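Local coordinates for protein myosin-17 (Arabidopsis thaliana, PDB 7KFL) that probably carries organelles and vesicles along actin filaments as a class XI myosin motor, whose cargo-binding globular tail is the region described here, at residues Tyr167-Arg171 / Lys241-Ile246; Gln21-Tyr25 / Ala75-Ser79. All blocks are in the same frame, centred on the assembly; numbering follows the deposited sequence.

Contact 1: residues Tyr167-Arg171 / Lys241-Ile246; sequences YGMIR and KVFTQI
Arg-171 and Tyr-167 both reach the side-chain oxygen of Gln-245. The bond from Arg-171 NH1 to Gln-245 OE1 is 2.7 Å long and fairly straight. The oxygen lies almost in the guanidinium plane, while the donor is tilted 31° from the plane of the amide. Tyr-167 OH gives a second, weak bond of 2.8 Å to Gln-245 OE1, which lies at the edge of the phenol ring. One good and one weak bond thus meet at this buried oxygen. The amide nitrogen, Gln-245 NE2, bonds to the backbone oxygen of Ser-383, so the C-terminal segment joins the same polar cluster. Together these bonds probably set how the amide is turned.

The Tyr-167 CG is anti to its own N (chi1 169°), which swings the ring across to the other helix. There Tyr-167 CE2 packs on Val-242 CG2 at 3.3 Å. Its hydroxyl also touches the base of Lys-241, whose amine end leads away. Further along, Ile-246 CD1 sits 3.3 Å from Arg-171 O and 4.0 Å from Arg-171 CG.

The segment axes approach to 10.3 Å and cross at -48°. This is helix-to-helix packing in the interior of a mostly helical globular tail. It joins helix 150-186 to helix 236-260, and segment 241-246 lies within the DIL region.

Contact 2: residues Gln21-Tyr25 / Ala75-Ser79; sequences QNLGY and AYWLS
Tyr-76 reaches from its helix to the turn formed by Gln-21 to Tyr-25. From CB, its CG lies opposite the backbone N (chi1 -178°), and this carries the ring out to the loop. Tyr-76 CD1 meets Tyr-25 OH at 3.5 Å, an oblique approach. The two tyrosine rings pack obliquely, with planes 75° apart. Tyr-76 CD2 lies over a face of the Trp-77 ring, offset toward its rim. Next, Tyr-76 CE1 lies 3.6 Å from Asn-22 OD1. Asn-22 OD1 accepts from Gly-24 N at 2.7 Å, which makes an Asx turn. At the tip, Tyr-76 OH accepts a hydrogen bond of 3.2 Å from Leu-23 N. It also donates to a water held by Gln-21 O and accepts from a second water bound to Gly-24 O. A phenylalanine here would probably leave Leu-23 N without this acceptor and deprive both waters of their shared partner.

Tyr-25 OH and Ser-79 OG both bond to Asn-232, through its side chain and its backbone oxygen respectively. The turn links helix 4-20 to strand 25-26 and rests against helix 71-89. On that helix, Trp-77 packs against helices 53-65 and 150-186.

The two contacts come in series along the chain: both segments of contact 2 precede both of contact 1. Their centres lie about 18 Å apart. Contact 1 is buried and contact 2 partly buried: the centre of contact 1 lies about 2 Å from that of the chain, and the centre of contact 2 about 20 Å. Helices 71-89 and 150-186 connect them directly. Ile-170 CD1 packs 3.9 Å from Ala-75 N, and Leu-78 CD1 lies 4.0 Å from Tyr-167 N. Helix 71-89 thus holds the N-terminal turn through Tyr-76 and meets helix 150-186 through Leu-78. Helix 150-186 in turn meets helix 236-260. This chain of contacts ties the N-terminal part of the tail to the DIL region.

Contact 1: residues Tyr167-Arg171 / Lys241-Ile246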
loop_
_atom_site.group_PDB
_atom_site.type_symbol
_atom_site.label_atom_id
_atom_site.label_comp_id
_atom_site.label_asym_id
_atom_site.label_seq_id
_atom_site.Cartn_x
_atom_site.Cartn_y
_atom_site.Cartn_z
ATOM N N TYR A 167 -7.450 -1.398 -5.064
ATOM C CA TYR A 167 -6.097 -1.199 -4.478
ATOM C C TYR A 167 -6.223 -0.485 -3.127
ATOM O O TYR A 167 -5.619 -0.945 -2.141
ATOM C CB TYR A 167 -5.200 -0.380 -5.408
ATOM C CG TYR A 167 -3.914 0.081 -4.772
ATOM C CD1 TYR A 167 -3.850 1.267 -4.057
ATOM C CD2 TYR A 167 -2.758 -0.675 -4.873
ATOM C CE1 TYR A 167 -2.671 1.693 -3.467
ATOM C CE2 TYR A 167 -1.568 -0.260 -4.293
ATOM C CZ TYR A 167 -1.525 0.926 -3.584
ATOM O OH TYR A 167 -0.356 1.325 -3.006
ATOM N N GLY A 168 -6.972 0.621 -3.105
ATOM C CA GLY A 168 -7.205 1.453 -1.911
ATOM C C GLY A 168 -7.857 0.670 -0.785
ATOM O O GLY A 168 -7.463 0.885 0.372
ATOM N N MET A 169 -8.815 -0.208 -1.108
ATOM C CA MET A 169 -9.623 -0.977 -0.119
ATOM C C MET A 169 -8.776 -2.093 0.508
ATOM O O MET A 169 -8.881 -2.282 1.734
ATOM C CB MET A 169 -10.873 -1.577 -0.771
ATOM C CG MET A 169 -12.003 -0.574 -0.907
ATOM S SD MET A 169 -13.164 -1.001 -2.223
ATOM C CE MET A 169 -14.238 -2.146 -1.358
ATOM N N ILE A 170 -7.977 -2.802 -0.297
ATOM C CA ILE A 170 -7.012 -3.834 0.189
ATOM C C ILE A 170 -6.066 -3.163 1.193
ATOM O O ILE A 170 -5.977 -3.648 2.341
ATOM C CB ILE A 170 -6.251 -4.499 -0.981
ATOM C CG1 ILE A 170 -7.170 -5.404 -1.807
ATOM C CG2 ILE A 170 -5.030 -5.258 -0.481
ATOM C CD1 ILE A 170 -6.572 -5.870 -3.122
ATOM N N ARG A 171 -5.404 -2.082 0.772
ATOM C CA ARG A 171 -4.431 -1.309 1.591
ATOM C C ARG A 171 -5.102 -0.832 2.885
ATOM O O ARG A 171 -4.519 -1.044 3.960
ATOM C CB ARG A 171 -3.885 -0.124 0.789
ATOM C CG ARG A 171 -3.003 0.828 1.585
ATOM C CD ARG A 171 -2.835 2.154 0.872
ATOM N NE ARG A 171 -4.088 2.895 0.812
ATOM C CZ ARG A 171 -4.309 3.966 0.058
ATOM N NH1 ARG A 171 -3.356 4.449 -0.723
ATOM N NH2 ARG A 171 -5.493 4.552 0.088
ATOM N N LYS A 241 3.863 -1.543 -4.041
ATOM C CA LYS A 241 3.227 -0.247 -3.678
ATOM C C LYS A 241 2.490 -0.405 -2.345
ATOM O O LYS A 241 2.791 0.373 -1.423
ATOM C CB LYS A 241 2.250 0.237 -4.755
ATOM C CG LYS A 241 2.840 0.482 -6.139
ATOM C CD LYS A 241 4.227 1.091 -6.148
ATOM C CE LYS A 241 4.709 1.390 -7.552
ATOM N NZ LYS A 241 5.956 2.192 -7.560
ATOM N N VAL A 242 1.591 -1.390 -2.248
ATOM C CA VAL A 242 0.692 -1.606 -1.072
ATOM C C VAL A 242 1.540 -1.587 0.204
ATOM O O VAL A 242 1.250 -0.769 1.098
ATOM C CB VAL A 242 -0.114 -2.918 -1.174
ATOM C CG1 VAL A 242 -0.969 -3.153 0.064
ATOM C CG2 VAL A 242 -0.990 -2.963 -2.414
ATOM N N PHE A 243 2.557 -2.449 0.276
ATOM C CA PHE A 243 3.363 -2.685 1.504
ATOM C C PHE A 243 4.232 -1.456 1.801
ATOM O O PHE A 243 4.358 -1.112 2.995
ATOM C CB PHE A 243 4.149 -3.994 1.390
ATOM C CG PHE A 243 3.286 -5.218 1.568
ATOM C CD1 PHE A 243 2.663 -5.466 2.784
ATOM C CD2 PHE A 243 3.074 -6.106 0.525
ATOM C CE1 PHE A 243 1.853 -6.578 2.954
ATOM C CE2 PHE A 243 2.266 -7.219 0.698
ATOM C CZ PHE A 243 1.659 -7.453 1.912
ATOM N N THR A 244 4.775 -0.803 0.766
ATOM C CA THR A 244 5.546 0.466 0.887
ATOM C C THR A 244 4.650 1.536 1.523
ATOM O O THR A 244 5.123 2.225 2.439
ATOM C CB THR A 244 6.109 0.926 -0.463
ATOM O OG1 THR A 244 6.927 -0.121 -0.987
ATOM C CG2 THR A 244 6.928 2.194 -0.360
ATOM N N GLN A 245 3.399 1.649 1.066
ATOM C CA GLN A 245 2.395 2.610 1.603
ATOM C C GLN A 245 1.984 2.204 3.026
ATOM O O GLN A 245 1.658 3.106 3.818
ATOM C CB GLN A 245 1.180 2.702 0.675
ATOM C CG GLN A 245 1.472 3.423 -0.634
ATOM C CD GLN A 245 0.234 3.989 -1.288
ATOM O OE1 GLN A 245 -0.856 3.426 -1.199
ATOM N NE2 GLN A 245 0.396 5.115 -1.964
ATOM N N ILE A 246 1.997 0.905 3.342
ATOM C CA ILE A 246 1.601 0.364 4.678
ATOM C C ILE A 246 2.734 0.601 5.686
ATOM O O ILE A 246 2.423 0.937 6.844
ATOM C CB ILE A 246 1.211 -1.124 4.571
ATOM C CG1 ILE A 246 -0.130 -1.296 3.852
ATOM C CG2 ILE A 246 1.200 -1.794 5.938
ATOM C CD1 ILE A 246 -1.334 -0.971 4.708
#

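Contact 2: residues Gln21-Tyr25 / Ala75-Ser79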
loop_
_atom_site.group_PDB
_atom_site.type_symbol
_atom_site.label_atom_id
_atom_site.label_comp_id
_atom_site.label_asym_id
_atom_site.label_seq_id
_atom_site.Cartn_x
_atom_site.Cartn_y
_atom_site.Cartn_z
ATOM N N GLN A 21 -18.875 -15.923 -11.410
ATOM C CA GLN A 21 -18.265 -17.147 -10.825
ATOM C C GLN A 21 -16.749 -16.958 -10.693
ATOM O O GLN A 21 -16.193 -16.088 -11.396
ATOM C CB GLN A 21 -18.532 -18.363 -11.711
ATOM C CG GLN A 21 -20.005 -18.704 -11.875
ATOM C CD GLN A 21 -20.226 -19.697 -12.990
ATOM O OE1 GLN A 21 -19.286 -20.302 -13.503
ATOM N NE2 GLN A 21 -21.480 -19.873 -13.374
ATOM N N ASN A 22 -16.109 -17.763 -9.841
ATOM C CA ASN A 22 -14.629 -17.835 -9.725
ATOM C C ASN A 22 -14.087 -18.617 -10.928
ATOM O O ASN A 22 -14.241 -19.854 -10.948
ATOM C CB ASN A 22 -14.189 -18.460 -8.399
ATOM C CG ASN A 22 -12.684 -18.547 -8.249
ATOM O OD1 ASN A 22 -11.933 -18.045 -9.086
ATOM N ND2 ASN A 22 -12.231 -19.183 -7.182
ATOM N N LEU A 23 -13.482 -17.918 -11.891
ATOM C CA LEU A 23 -12.828 -18.535 -13.077
ATOM C C LEU A 23 -11.350 -18.805 -12.769
ATOM O O LEU A 23 -10.662 -19.343 -13.656
ATOM C CB LEU A 23 -12.988 -17.609 -14.289
ATOM C CG LEU A 23 -14.429 -17.286 -14.689
ATOM C CD1 LEU A 23 -14.468 -16.581 -16.037
ATOM C CD2 LEU A 23 -15.291 -18.540 -14.728
ATOM N N GLY A 24 -10.887 -18.454 -11.563
ATOM C CA GLY A 24 -9.520 -18.733 -11.088
ATOM C C GLY A 24 -8.471 -18.231 -12.065
ATOM O O GLY A 24 -8.662 -17.135 -12.623
ATOM N N TYR A 25 -7.404 -19.007 -12.270
ATOM C CA TYR A 25 -6.193 -18.606 -13.034
ATOM C C TYR A 25 -5.745 -19.769 -13.922
ATOM O O TYR A 25 -6.039 -20.931 -13.591
ATOM C CB TYR A 25 -5.096 -18.146 -12.069
ATOM C CG TYR A 25 -5.526 -16.992 -11.200
ATOM C CD1 TYR A 25 -6.197 -17.202 -10.005
ATOM C CD2 TYR A 25 -5.319 -15.684 -11.606
ATOM C CE1 TYR A 25 -6.631 -16.142 -9.225
ATOM C CE2 TYR A 25 -5.743 -14.613 -10.837
ATOM C CZ TYR A 25 -6.402 -14.842 -9.644
ATOM O OH TYR A 25 -6.816 -13.788 -8.887
ATOM N N ALA A 75 -8.706 -9.013 -3.902
ATOM C CA ALA A 75 -7.420 -9.540 -4.420
ATOM C C ALA A 75 -7.640 -10.129 -5.818
ATOM O O ALA A 75 -6.790 -9.897 -6.708
ATOM C CB ALA A 75 -6.858 -10.565 -3.464
ATOM N N TYR A 76 -8.757 -10.846 -5.996
ATOM C CA TYR A 76 -9.189 -11.473 -7.272
ATOM C C TYR A 76 -9.369 -10.392 -8.342
ATOM O O TYR A 76 -8.777 -10.514 -9.432
ATOM C CB TYR A 76 -10.486 -12.263 -7.076
ATOM C CG TYR A 76 -10.971 -12.973 -8.315
ATOM C CD1 TYR A 76 -10.334 -14.114 -8.779
ATOM C CD2 TYR A 76 -12.060 -12.504 -9.032
ATOM C CE1 TYR A 76 -10.766 -14.771 -9.922
ATOM C CE2 TYR A 76 -12.506 -13.148 -10.176
ATOM C CZ TYR A 76 -11.857 -14.286 -10.623
ATOM O OH TYR A 76 -12.288 -14.925 -11.749
ATOM N N TRP A 77 -10.157 -9.359 -8.029
ATOM C CA TRP A 77 -10.550 -8.290 -8.988
ATOM C C TRP A 77 -9.422 -7.267 -9.170
ATOM O O TRP A 77 -9.448 -6.562 -10.193
ATOM C CB TRP A 77 -11.872 -7.633 -8.569
ATOM C CG TRP A 77 -13.059 -8.425 -9.015
ATOM C CD1 TRP A 77 -14.040 -8.965 -8.237
ATOM C CD2 TRP A 77 -13.363 -8.810 -10.367
ATOM N NE1 TRP A 77 -14.946 -9.638 -9.012
ATOM C CE2 TRP A 77 -14.555 -9.563 -10.323
ATOM C CE3 TRP A 77 -12.750 -8.586 -11.605
ATOM C CZ2 TRP A 77 -15.142 -10.087 -11.472
ATOM C CZ3 TRP A 77 -13.333 -9.101 -12.742
ATOM C CH2 TRP A 77 -14.513 -9.841 -12.673
ATOM N N LEU A 78 -8.466 -7.194 -8.242
ATOM C CA LEU A 78 -7.224 -6.401 -8.443
ATOM C C LEU A 78 -6.413 -7.034 -9.579
ATOM O O LEU A 78 -6.065 -6.312 -10.533
ATOM C CB LEU A 78 -6.404 -6.354 -7.152
ATOM C CG LEU A 78 -5.103 -5.559 -7.256
ATOM C CD1 LEU A 78 -5.370 -4.070 -7.110
ATOM C CD2 LEU A 78 -4.088 -6.026 -6.226
ATOM N N SER A 79 -6.138 -8.338 -9.475
ATOM C CA SER A 79 -5.335 -9.121 -10.452
ATOM C C SER A 79 -6.001 -9.085 -11.834
ATOM O O SER A 79 -5.272 -8.924 -12.833
ATOM C CB SER A 79 -5.132 -10.533 -9.981
ATOM O OG SER A 79 -4.135 -11.182 -10.757
HETATM O O HOH W 1 -14.796 -14.130 -12.581
HETATM O O HOH W 2 -10.143 -15.110 -13.201
#